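Local coordinates for protein Exo-beta-1,3-galactanase (Bifidobacterium bifidum, PDB 5FLW) that probably removes galactose units from the ends of beta-1,3-galactan chains, as a glycoside hydrolase of family 43, at residues A[48-53]-A[60-65]; A[31-36]-A[118-123]; A[17-22]-A[37-42]; A[26-31]-A[84-89]. One frame throughout, in Å; residues are numbered along the deposited sequence. Where two conformers were deposited one is given.

Interaction 1. Residues A[48-53]-A[60-65]; sequences VCCYTT and RSHGIV
His62 N donates a nearly straight hydrogen bond to Cys50 O (2.8 Å, 171° at the hydrogen), and Val65 N makes a more bent bond of the same length to Val48 O. At the other end Thr52 and Arg60 form a hydrogen-bonded antiparallel pair, Thr52 N to Arg60 O and Arg60 N to Thr52 O, each at 2.9 Å. Between these points the register slips by one residue, a beta bulge in which Gly63 O accepts Cys50 N, and a water links Cys50 O to Ser61 OG. The side chains add a bond of their own: with chi1 at 52°, Thr52 OG1 stands between its backbone N and carbonyl carbon and meets the edge of the imidazole, 2.9 Å from His62 NE2. Replacing His62 by an alanine would probably leave Thr52 OG1 without this cross-strand partner and take the ring from beside Thr52 CG2. Apolar contact continues in Cys50 CB against Val65 CG1, tight at 3.5 Å, and in Tyr51 CD2 against Ser61 CA at 3.6 Å. This hairpin forms the outer half of a four-stranded antiparallel propeller blade: strand 48-53 pairs on its other side with strand 31-37, while Val48 and Val65 touch Met97 on strand 95-102 of the following sheet.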
loop_
_atom_site.group_PDB
_atom_site.type_symbol
_atom_site.label_atom_id
_atom_site.label_comp_id
_atom_site.label_asym_id
_atom_site.label_seq_id
_atom_site.Cartn_x
_atom_site.Cartn_y
_atom_site.Cartn_z
ATOM N N VAL A 48 5.624 11.193 -6.920
ATOM C CA VAL A 48 5.759 10.277 -5.798
ATOM C C VAL A 48 6.844 10.836 -4.881
ATOM O O VAL A 48 7.980 11.075 -5.320
ATOM C CB VAL A 48 6.101 8.853 -6.259
ATOM C CG1 VAL A 48 6.338 7.946 -5.039
ATOM C CG2 VAL A 48 4.958 8.299 -7.130
ATOM N N CYS A 49 6.480 11.033 -3.612
ATOM C CA CYS A 49 7.383 11.525 -2.576
ATOM C C CYS A 49 8.023 10.359 -1.831
ATOM O O CYS A 49 7.338 9.401 -1.461
ATOM C CB CYS A 49 6.583 12.356 -1.567
ATOM S SG CYS A 49 5.952 13.889 -2.279
ATOM N N CYS A 50 9.321 10.492 -1.535
ATOM C CA CYS A 50 10.057 9.492 -0.771
ATOM C C CYS A 50 10.482 10.071 0.577
ATOM O O CYS A 50 10.995 11.197 0.635
ATOM C CB CYS A 50 11.297 9.016 -1.543
ATOM S SG CYS A 50 12.323 7.830 -0.676
ATOM N N TYR A 51 10.267 9.296 1.658
ATOM C CA TYR A 51 10.750 9.640 2.994
ATOM C C TYR A 51 11.436 8.432 3.621
ATOM O O TYR A 51 11.084 7.285 3.327
ATOM C CB TYR A 51 9.607 10.051 3.941
ATOM C CG TYR A 51 8.759 11.165 3.383
ATOM C CD1 TYR A 51 7.664 10.881 2.554
ATOM C CD2 TYR A 51 9.069 12.510 3.638
ATOM C CE1 TYR A 51 6.903 11.895 1.988
ATOM C CE2 TYR A 51 8.319 13.532 3.066
ATOM C CZ TYR A 51 7.232 13.207 2.261
ATOM O OH TYR A 51 6.488 14.230 1.721
ATOM N N THR A 52 12.412 8.686 4.492
ATOM C CA THR A 52 13.037 7.613 5.256
ATOM C C THR A 52 12.849 7.820 6.757
ATOM O O THR A 52 12.677 8.949 7.244
ATOM C CB THR A 52 14.531 7.461 4.949
ATOM O OG1 THR A 52 15.167 8.736 5.094
ATOM C CG2 THR A 52 14.739 6.937 3.522
ATOM N N THR A 53 12.901 6.707 7.488
ATOM C CA THR A 53 12.787 6.739 8.941
ATOM C C THR A 53 13.463 5.508 9.519
ATOM O O THR A 53 13.583 4.468 8.859
ATOM C CB THR A 53 11.315 6.823 9.406
ATOM O OG1 THR A 53 11.248 7.168 10.795
ATOM C CG2 THR A 53 10.581 5.492 9.162
ATOM N N ARG A 60 12.607 11.829 7.122
ATOM C CA ARG A 60 13.505 12.640 6.317
ATOM C C ARG A 60 13.068 12.595 4.848
ATOM O O ARG A 60 12.970 11.518 4.251
ATOM C CB ARG A 60 14.957 12.194 6.481
ATOM C CG ARG A 60 15.884 13.174 5.762
ATOM C CD ARG A 60 16.990 12.444 5.136
ATOM N NE ARG A 60 18.163 13.248 4.790
ATOM C CZ ARG A 60 18.399 13.737 3.574
ATOM N NH1 ARG A 60 17.494 13.559 2.595
ATOM N NH2 ARG A 60 19.549 14.384 3.340
ATOM N N SER A 61 12.807 13.758 4.261
ATOM C CA SER A 61 12.377 13.809 2.877
ATOM C C SER A 61 13.545 13.539 1.923
ATOM O O SER A 61 14.656 14.054 2.110
ATOM C CB SER A 61 11.828 15.195 2.575
ATOM O OG SER A 61 11.444 15.294 1.187
ATOM N N HIS A 62 13.289 12.741 0.884
ATOM C CA HIS A 62 14.187 12.591 -0.256
ATOM C C HIS A 62 13.597 13.184 -1.542
ATOM O O HIS A 62 14.055 12.858 -2.648
ATOM C CB HIS A 62 14.606 11.127 -0.421
ATOM C CG HIS A 62 15.409 10.630 0.733
ATOM N ND1 HIS A 62 16.779 10.790 0.808
ATOM C CD2 HIS A 62 15.020 10.120 1.930
ATOM C CE1 HIS A 62 17.208 10.310 1.964
ATOM N NE2 HIS A 62 16.157 9.907 2.667
ATOM N N GLY A 63 12.563 14.031 -1.403
ATOM C CA GLY A 63 11.997 14.735 -2.532
ATOM C C GLY A 63 11.116 13.857 -3.401
ATOM O O GLY A 63 10.739 12.735 -3.050
ATOM N N ILE A 64 10.775 14.405 -4.561
ATOM C CA ILE A 64 9.969 13.694 -5.550
ATOM C C ILE A 64 10.897 12.758 -6.325
ATOM O O ILE A 64 11.823 13.218 -7.005
ATOM C CB ILE A 64 9.238 14.683 -6.486
ATOM C CG1 ILE A 64 8.199 15.511 -5.684
ATOM C CG2 ILE A 64 8.556 13.956 -7.646
ATOM C CD1 ILE A 64 7.551 16.640 -6.426
ATOM N N VAL A 65 10.637 11.445 -6.226
ATOM C CA VAL A 65 11.470 10.418 -6.850
ATOM C C VAL A 65 10.876 9.867 -8.154
ATOM O O VAL A 65 11.608 9.236 -8.928
ATOM C CB VAL A 65 11.858 9.287 -5.853
ATOM C CG1 VAL A 65 12.590 9.881 -4.646
ATOM C CG2 VAL A 65 10.644 8.486 -5.371
HETATM O O HOH W 1 9.496 13.624 -0.042
#

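Interaction 2. Residues A[31-36]-A[118-123]; sequences TWYAYG and APTGPF
Tyr33 reaches toward Pro119 from strand 31-37, and its contacts begin beyond CB, on one side of the ring. CD2 lies 3.9 Å from Pro119 CB; next, CE2 makes the closest approach of this ring, 3.6 Å from Pro119 CG. The same CE2 meets Thr120 CG2, which sits at the ring edge and in its plane. CZ and then OH draw gradually away from Pro119 CG, OH to 4.0 Å. Pro119 CB lies over one face of the ring, 4.2 Å from its centroid and 27° off the normal, a CH-pi contact. Two residues on, Tyr35 supplies the polar link. Its CG is anti to the carbonyl carbon (chi1 -58°), which sends the ring out toward the turn, and its OH donates to Pro119 O at 2.7 Å, tilted 28° from the carbonyl plane. Pro119 is presented by a type I turn from Ala118 to Gly121, closed by Gly121 N to Ala118 O at 3.1 Å. The turn belongs to the loop joining strands 110-116 and 124-129 of the second propeller sheet, and it packs on strand 31-37 of the first; Phe28 of strand 24-28 touches Pro119, and Tyr95 of strand 95-102 also packs against this proline.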
loop_
_atom_site.group_PDB
_atom_site.type_symbol
_atom_site.label_atom_id
_atom_site.label_comp_id
_atom_site.label_asym_id
_atom_site.label_seq_id
_atom_site.Cartn_x
_atom_site.Cartn_y
_atom_site.Cartn_z
ATOM N N THR A 31 17.113 0.989 7.267
ATOM C CA THR A 31 16.269 2.166 7.114
ATOM C C THR A 31 14.968 1.811 6.404
ATOM O O THR A 31 14.972 1.041 5.435
ATOM C CB THR A 31 17.059 3.211 6.327
ATOM O OG1 THR A 31 18.231 3.555 7.076
ATOM C CG2 THR A 31 16.235 4.456 6.033
ATOM N N TRP A 32 13.853 2.378 6.885
ATOM C CA TRP A 32 12.555 2.260 6.230
ATOM C C TRP A 32 12.395 3.353 5.178
ATOM O O TRP A 32 12.697 4.522 5.437
ATOM C CB TRP A 32 11.410 2.337 7.243
ATOM C CG TRP A 32 11.262 1.037 8.037
ATOM C CD1 TRP A 32 11.779 0.759 9.271
ATOM C CD2 TRP A 32 10.557 -0.139 7.620
ATOM N NE1 TRP A 32 11.450 -0.530 9.646
ATOM C CE2 TRP A 32 10.692 -1.095 8.652
ATOM C CE3 TRP A 32 9.806 -0.465 6.482
ATOM C CZ2 TRP A 32 10.113 -2.361 8.580
ATOM C CZ3 TRP A 32 9.234 -1.743 6.402
ATOM C CH2 TRP A 32 9.388 -2.668 7.450
ATOM N N TYR A 33 11.925 2.963 3.997
ATOM C CA TYR A 33 11.639 3.884 2.906
ATOM C C TYR A 33 10.138 3.895 2.658
ATOM O O TYR A 33 9.554 2.841 2.379
ATOM C CB TYR A 33 12.346 3.432 1.624
ATOM C CG TYR A 33 13.843 3.577 1.695
ATOM C CD1 TYR A 33 14.599 2.744 2.513
ATOM C CD2 TYR A 33 14.501 4.570 0.960
ATOM C CE1 TYR A 33 15.985 2.877 2.599
ATOM C CE2 TYR A 33 15.892 4.721 1.032
ATOM C CZ TYR A 33 16.626 3.870 1.864
ATOM O OH TYR A 33 18.003 3.980 1.963
ATOM N N ALA A 34 9.526 5.078 2.720
ATOM C CA ALA A 34 8.117 5.262 2.374
ATOM C C ALA A 34 8.004 5.956 1.017
ATOM O O ALA A 34 8.769 6.882 0.716
ATOM C CB ALA A 34 7.395 6.108 3.433
ATOM N N TYR A 35 7.042 5.518 0.205
ATOM C CA TYR A 35 6.752 6.151 -1.082
ATOM C C TYR A 35 5.283 6.563 -1.056
ATOM O O TYR A 35 4.412 5.701 -0.944
ATOM C CB TYR A 35 7.036 5.175 -2.246
ATOM C CG TYR A 35 8.482 4.686 -2.227
ATOM C CD1 TYR A 35 9.509 5.417 -2.892
ATOM C CD2 TYR A 35 8.853 3.541 -1.500
ATOM C CE1 TYR A 35 10.847 4.993 -2.860
ATOM C CE2 TYR A 35 10.200 3.127 -1.447
ATOM C CZ TYR A 35 11.185 3.848 -2.133
ATOM O OH TYR A 35 12.499 3.439 -2.101
ATOM N N GLY A 36 5.005 7.871 -1.150
ATOM C CA GLY A 36 3.652 8.362 -0.979
ATOM C C GLY A 36 3.170 9.229 -2.130
ATOM O O GLY A 36 3.959 9.747 -2.935
ATOM N N ALA A 118 18.783 3.144 -7.413
ATOM C CA ALA A 118 18.855 3.409 -5.983
ATOM C C ALA A 118 17.429 3.585 -5.452
ATOM O O ALA A 118 16.536 3.961 -6.225
ATOM C CB ALA A 118 19.676 4.681 -5.718
ATOM N N PRO A 119 17.187 3.299 -4.161
ATOM C CA PRO A 119 15.811 3.436 -3.634
ATOM C C PRO A 119 15.300 4.871 -3.579
ATOM O O PRO A 119 14.074 5.069 -3.474
ATOM C CB PRO A 119 15.904 2.809 -2.231
ATOM C CG PRO A 119 17.332 2.978 -1.831
ATOM C CD PRO A 119 18.119 2.796 -3.134
ATOM N N THR A 120 16.175 5.868 -3.698
ATOM C CA THR A 120 15.751 7.260 -3.742
ATOM C C THR A 120 15.660 7.793 -5.158
ATOM O O THR A 120 15.579 9.015 -5.339
ATOM C CB THR A 120 16.683 8.129 -2.895
ATOM O OG1 THR A 120 18.036 7.946 -3.338
ATOM C CG2 THR A 120 16.562 7.740 -1.402
ATOM N N GLY A 121 15.663 6.914 -6.163
ATOM C CA GLY A 121 15.491 7.334 -7.535
ATOM C C GLY A 121 16.694 8.056 -8.119
ATOM O O GLY A 121 17.814 7.875 -7.653
ATOM N N PRO A 122 16.475 8.871 -9.167
ATOM C CA PRO A 122 15.188 9.085 -9.852
ATOM C C PRO A 122 14.668 7.822 -10.536
ATOM O O PRO A 122 15.460 7.042 -11.064
ATOM C CB PRO A 122 15.517 10.160 -10.902
ATOM C CG PRO A 122 16.989 10.006 -11.138
ATOM C CD PRO A 122 17.578 9.627 -9.797
ATOM N N PHE A 123 13.362 7.597 -10.485
ATOM C CA PHE A 123 12.734 6.483 -11.189
ATOM C C PHE A 123 12.399 6.924 -12.615
ATOM O O PHE A 123 11.913 8.041 -12.845
ATOM C CB PHE A 123 11.483 5.969 -10.429
ATOM C CG PHE A 123 11.805 5.219 -9.133
ATOM C CD1 PHE A 123 12.133 5.904 -7.969
ATOM C CD2 PHE A 123 11.825 3.833 -9.101
ATOM C CE1 PHE A 123 12.459 5.213 -6.794
ATOM C CE2 PHE A 123 12.141 3.137 -7.924
ATOM C CZ PHE A 123 12.462 3.835 -6.773
#

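Interaction 3. Residues A[17-22]-A[37-42]; sequences VAQLHG and ENKVNG
Gln19 folds its side chain toward Lys39 by its first two torsions: CG is anti to the carbonyl carbon (chi1 -65°), and chi2 of -63° turns the amide toward Lys39 N, leaving CG against Asn38 OD1. The backbone presenting it is a pair of consecutive inverse gamma turns, centred on Gln19 and Leu20, in the loop leading to the first strand of the propeller. Gln19 OE1 thus accepts Lys39 N at 2.9 Å, the donor standing 44° out of the carbonyl plane rather than on a lone pair. An alanine in place of Gln19 would probably leave Lys39 N without this acceptor and open a gap beside Asn38. The second tie is backbone to backbone, Glu37 N to His21 O at 2.9 Å and practically linear. Glu37 then extends alongside Gly22, where a side chain would run into OE2; that oxygen also accepts Arg83 N. The other carboxylate oxygen, Glu37 OE1, forms a salt bridge with Lys39 NZ at 2.8 Å, for which the lysine doubles back at its last two torsions. The His21 ring, whose NE2 bonds to Gly274 O, lies obliquely by the Lys39 methylenes, with Lys39 CG 4.0 Å from His21 CD2. CD2 also brings the ring edge to Glu37 O, 3.3 Å away and in the ring plane.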
loop_
_atom_site.group_PDB
_atom_site.type_symbol
_atom_site.label_atom_id
_atom_site.label_comp_id
_atom_site.label_asym_id
_atom_site.label_seq_id
_atom_site.Cartn_x
_atom_site.Cartn_y
_atom_site.Cartn_z
ATOM N N VAL A 17 4.488 19.332 5.585
ATOM C CA VAL A 17 3.640 18.158 5.723
ATOM C C VAL A 17 4.258 16.977 4.955
ATOM O O VAL A 17 4.618 17.121 3.782
ATOM C CB VAL A 17 2.219 18.491 5.232
ATOM C CG1 VAL A 17 1.361 17.215 5.146
ATOM C CG2 VAL A 17 1.583 19.547 6.149
ATOM N N ALA A 18 4.371 15.803 5.607
ATOM C CA ALA A 18 4.869 14.599 4.926
ATOM C C ALA A 18 3.710 13.972 4.147
ATOM O O ALA A 18 2.674 13.632 4.733
ATOM C CB ALA A 18 5.457 13.576 5.913
ATOM N N GLN A 19 3.877 13.829 2.827
ATOM C CA GLN A 19 2.839 13.293 1.941
ATOM C C GLN A 19 2.803 11.755 2.038
ATOM O O GLN A 19 3.051 11.006 1.081
ATOM C CB GLN A 19 3.056 13.807 0.517
ATOM C CG GLN A 19 2.899 15.349 0.315
ATOM C CD GLN A 19 1.493 15.868 0.619
ATOM O OE1 GLN A 19 0.502 15.355 0.120
ATOM N NE2 GLN A 19 1.411 16.896 1.474
ATOM N N LEU A 20 2.484 11.282 3.239
ATOM C CA LEU A 20 2.458 9.845 3.518
ATOM C C LEU A 20 1.054 9.286 3.233
ATOM O O LEU A 20 0.368 8.760 4.121
ATOM C CB LEU A 20 2.916 9.555 4.954
ATOM C CG LEU A 20 4.395 9.872 5.208
ATOM C CD1 LEU A 20 4.689 9.986 6.696
ATOM C CD2 LEU A 20 5.356 8.865 4.522
ATOM N N HIS A 21 0.641 9.405 1.961
ATOM C CA HIS A 21 -0.701 9.042 1.515
ATOM C C HIS A 21 -0.617 7.865 0.551
ATOM O O HIS A 21 0.153 7.903 -0.424
ATOM C CB HIS A 21 -1.377 10.195 0.784
ATOM C CG HIS A 21 -1.271 11.508 1.485
ATOM N ND1 HIS A 21 -1.815 11.728 2.739
ATOM C CD2 HIS A 21 -0.734 12.688 1.084
ATOM C CE1 HIS A 21 -1.569 12.978 3.095
ATOM N NE2 HIS A 21 -0.934 13.590 2.099
ATOM N N GLY A 22 -1.415 6.831 0.820
ATOM C CA GLY A 22 -1.409 5.628 -0.001
ATOM C C GLY A 22 -0.050 4.965 -0.095
ATOM O O GLY A 22 0.297 4.444 -1.153
ATOM N N GLU A 37 1.832 9.375 -2.205
ATOM C CA GLU A 37 1.225 10.275 -3.190
ATOM C C GLU A 37 1.440 11.728 -2.774
ATOM O O GLU A 37 1.012 12.132 -1.698
ATOM C CB GLU A 37 -0.273 9.991 -3.284
ATOM C CG GLU A 37 -0.615 8.550 -3.650
ATOM C CD GLU A 37 -2.094 8.203 -3.487
ATOM O OE1 GLU A 37 -2.934 9.106 -3.283
ATOM O OE2 GLU A 37 -2.423 6.991 -3.495
ATOM N N ASN A 38 2.063 12.538 -3.639
ATOM C CA ASN A 38 2.098 13.981 -3.406
ATOM C C ASN A 38 0.718 14.551 -3.746
ATOM O O ASN A 38 0.301 14.517 -4.916
ATOM C CB ASN A 38 3.147 14.617 -4.309
ATOM C CG ASN A 38 3.310 16.110 -4.051
ATOM O OD1 ASN A 38 2.905 16.600 -3.004
ATOM N ND2 ASN A 38 3.913 16.836 -5.008
ATOM N N LYS A 39 -0.005 15.077 -2.742
ATOM C CA LYS A 39 -1.366 15.559 -2.967
ATOM C C LYS A 39 -1.560 17.018 -2.545
ATOM O O LYS A 39 -2.695 17.430 -2.261
ATOM C CB LYS A 39 -2.428 14.638 -2.337
ATOM C CG LYS A 39 -2.173 13.160 -2.572
ATOM C CD LYS A 39 -3.348 12.244 -2.167
ATOM C CE LYS A 39 -4.403 12.170 -3.270
ATOM N NZ LYS A 39 -3.844 11.512 -4.502
ATOM N N VAL A 40 -0.476 17.812 -2.534
ATOM C CA VAL A 40 -0.545 19.181 -2.008
ATOM C C VAL A 40 -1.577 20.021 -2.743
ATOM O O VAL A 40 -2.188 20.921 -2.154
ATOM C CB VAL A 40 0.827 19.883 -2.004
ATOM C CG1 VAL A 40 1.731 19.319 -0.929
ATOM C CG2 VAL A 40 1.467 19.816 -3.389
ATOM N N ASN A 41 -1.785 19.754 -4.027
ATOM C CA ASN A 41 -2.714 20.520 -4.838
ATOM C C ASN A 41 -3.864 19.669 -5.383
ATOM O O ASN A 41 -4.380 19.949 -6.469
ATOM C CB ASN A 41 -1.961 21.262 -5.943
ATOM C CG ASN A 41 -1.027 22.364 -5.382
ATOM O OD1 ASN A 41 -1.468 23.249 -4.633
ATOM N ND2 ASN A 41 0.269 22.291 -5.714
ATOM N N GLY A 42 -4.280 18.623 -4.645
ATOM C CA GLY A 42 -5.497 17.902 -5.003
ATOM C C GLY A 42 -5.253 16.499 -5.544
ATOM O O GLY A 42 -4.222 15.887 -5.246
#

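Interaction 4. Residues A[26-31]-A[84-89]; sequences QKFGDT and PKVLHC
Gln26 presses its aliphatic part against the backbone of Val86: CG is 3.0 Å from Val86 O, very close for a carbon and an oxygen, and the amide carbon CD follows at 3.2 Å. The chain bends at chi2 (-67°), which swings the amide toward Leu87 and His88, beside Leu87 CD2. There Gln26 OE1 receives a hydrogen bond from a water at 2.8 Å, and the same water accepts one from His88 N, joining the two strands. Strands 24-28 and 80-88 begin consecutive four-stranded sheets of the five-bladed propeller of this family, and here they run side by side without pairing, the axes of 26-28 and 84-88 being 8.3 Å apart at closest approach and 34° from parallel. Phe28 provides the apolar contact between them. Its CE1 meets His88 CB at 3.6 Å, while CZ, at the ring edge, meets Val86 CG1 at 4.2 Å. The Phe28 and His88 rings are set obliquely, their planes 78° apart; Tyr95 links them further, stacking on His88 and meeting Phe28 edge-to-face. Beyond Phe28 the chain reverses in a type II' turn whose bond, Thr31 N to Phe28 O, is weak at 3.4 Å; the reverse bond, Phe28 N to Thr31 O at 3.0 Å, completes the hairpin pair.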
loop_
_atom_site.group_PDB
_atom_site.type_symbol
_atom_site.label_atom_id
_atom_site.label_comp_id
_atom_site.label_asym_id
_atom_site.label_seq_id
_atom_site.Cartn_x
_atom_site.Cartn_y
_atom_site.Cartn_z
ATOM N N GLN A 26 9.197 -0.072 2.487
ATOM C CA GLN A 26 10.196 -1.117 2.314
ATOM C C GLN A 26 11.367 -0.829 3.232
ATOM O O GLN A 26 11.767 0.324 3.373
ATOM C CB GLN A 26 10.766 -1.079 0.894
ATOM C CG GLN A 26 9.853 -1.628 -0.182
ATOM C CD GLN A 26 9.642 -3.105 -0.011
ATOM O OE1 GLN A 26 10.571 -3.898 -0.189
ATOM N NE2 GLN A 26 8.429 -3.493 0.348
ATOM N N LYS A 27 11.915 -1.875 3.853
ATOM C CA LYS A 27 13.130 -1.745 4.647
ATOM C C LYS A 27 14.309 -2.202 3.792
ATOM O O LYS A 27 14.359 -3.365 3.378
ATOM C CB LYS A 27 13.041 -2.549 5.944
ATOM C CG LYS A 27 14.055 -2.083 6.995
ATOM C CD LYS A 27 14.034 -2.962 8.229
ATOM C CE LYS A 27 14.978 -2.434 9.307
ATOM N NZ LYS A 27 14.818 -3.159 10.617
ATOM N N PHE A 28 15.229 -1.277 3.497
ATOM C CA PHE A 28 16.465 -1.573 2.774
ATOM C C PHE A 28 17.620 -1.210 3.697
ATOM O O PHE A 28 17.732 -0.052 4.127
ATOM C CB PHE A 28 16.554 -0.720 1.505
ATOM C CG PHE A 28 15.416 -0.905 0.543
ATOM C CD1 PHE A 28 15.016 -2.181 0.154
ATOM C CD2 PHE A 28 14.772 0.200 -0.006
ATOM C CE1 PHE A 28 13.982 -2.360 -0.758
ATOM C CE2 PHE A 28 13.723 0.035 -0.913
ATOM C CZ PHE A 28 13.340 -1.254 -1.299
ATOM N N GLY A 29 18.503 -2.175 3.962
ATOM C CA GLY A 29 19.472 -1.989 5.030
ATOM C C GLY A 29 18.772 -1.826 6.378
ATOM O O GLY A 29 17.853 -2.579 6.746
ATOM N N ASP A 30 19.180 -0.804 7.125
ATOM C CA ASP A 30 18.638 -0.543 8.447
ATOM C C ASP A 30 17.578 0.571 8.447
ATOM O O ASP A 30 17.165 1.031 9.522
ATOM C CB ASP A 30 19.795 -0.206 9.395
ATOM C CG ASP A 30 20.428 1.169 9.087
ATOM O OD1 ASP A 30 20.134 1.761 8.019
ATOM O OD2 ASP A 30 21.228 1.668 9.925
ATOM N N THR A 31 17.113 0.989 7.267
ATOM C CA THR A 31 16.269 2.166 7.114
ATOM C C THR A 31 14.968 1.811 6.404
ATOM O O THR A 31 14.972 1.041 5.435
ATOM C CB THR A 31 17.059 3.211 6.327
ATOM O OG1 THR A 31 18.231 3.555 7.076
ATOM C CG2 THR A 31 16.235 4.456 6.033
ATOM N N PRO A 84 1.679 4.276 -4.848
ATOM C CA PRO A 84 2.986 3.811 -5.331
ATOM C C PRO A 84 3.563 2.750 -4.402
ATOM O O PRO A 84 3.415 2.821 -3.178
ATOM C CB PRO A 84 3.855 5.089 -5.317
ATOM C CG PRO A 84 3.255 5.946 -4.223
ATOM C CD PRO A 84 1.742 5.670 -4.340
ATOM N N LYS A 85 4.236 1.773 -5.008
ATOM C CA LYS A 85 4.880 0.688 -4.283
ATOM C C LYS A 85 6.248 0.446 -4.911
ATOM O O LYS A 85 6.421 0.634 -6.117
ATOM C CB LYS A 85 4.050 -0.604 -4.402
ATOM C CG LYS A 85 2.609 -0.493 -3.869
ATOM C CD LYS A 85 2.618 -0.314 -2.344
ATOM C CE LYS A 85 1.254 0.171 -1.804
ATOM N NZ LYS A 85 0.964 1.570 -2.236
ATOM N N VAL A 86 7.213 0.004 -4.097
ATOM C CA VAL A 86 8.569 -0.296 -4.564
ATOM C C VAL A 86 8.985 -1.680 -4.073
ATOM O O VAL A 86 8.714 -2.047 -2.924
ATOM C CB VAL A 86 9.586 0.793 -4.114
ATOM C CG1 VAL A 86 11.065 0.385 -4.372
ATOM C CG2 VAL A 86 9.258 2.138 -4.801
ATOM N N LEU A 87 9.660 -2.444 -4.941
ATOM C CA LEU A 87 10.335 -3.673 -4.544
ATOM C C LEU A 87 11.769 -3.629 -5.054
ATOM O O LEU A 87 12.063 -3.001 -6.088
ATOM C CB LEU A 87 9.670 -4.941 -5.124
ATOM C CG LEU A 87 8.290 -5.343 -4.577
ATOM C CD1 LEU A 87 7.720 -6.549 -5.361
ATOM C CD2 LEU A 87 8.339 -5.642 -3.092
ATOM N N HIS A 88 12.667 -4.292 -4.312
ATOM C CA HIS A 88 14.049 -4.485 -4.740
ATOM C C HIS A 88 14.139 -5.850 -5.430
ATOM O O HIS A 88 13.803 -6.880 -4.823
ATOM C CB HIS A 88 15.003 -4.381 -3.540
ATOM C CG HIS A 88 16.460 -4.350 -3.912
ATOM N ND1 HIS A 88 17.455 -4.763 -3.051
ATOM C CD2 HIS A 88 17.088 -3.946 -5.041
ATOM C CE1 HIS A 88 18.633 -4.599 -3.627
ATOM N NE2 HIS A 88 18.438 -4.136 -4.847
ATOM N N CYS A 89 14.574 -5.850 -6.709
ATOM C CA CYS A 89 14.560 -7.062 -7.534
ATOM C C CYS A 89 15.811 -7.896 -7.276
ATOM O O CYS A 89 16.919 -7.441 -7.589
ATOM C CB CYS A 89 14.511 -6.704 -9.011
ATOM S SG CYS A 89 14.559 -8.153 -10.068
HETATM O O HOH W 2 12.172 -5.412 -1.837
#

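Interactions 1, 2 and 4 share the first sheet of the propeller: interaction 1 pairs its third and fourth strands, whereas interactions 2 and 4 join the sheet to its successor. The centres of interactions 2 and 4 are about 7 Å apart, bridged by Tyr33 N to Gln26 O at 2.7 Å and by Tyr35 packing on Val86. The centres of interactions 1 and 2 are about 6 Å apart, with Tyr51 O 2.8 Å from Ala34 N. Interaction 3 lies farther from interaction 4, centres about 19 Å apart; it joins interaction 1 (centres about 11 Å apart) through Tyr51 OH, 2.9 Å from Gln19 N. Family 43 enzymes generally place their active site at the propeller centre.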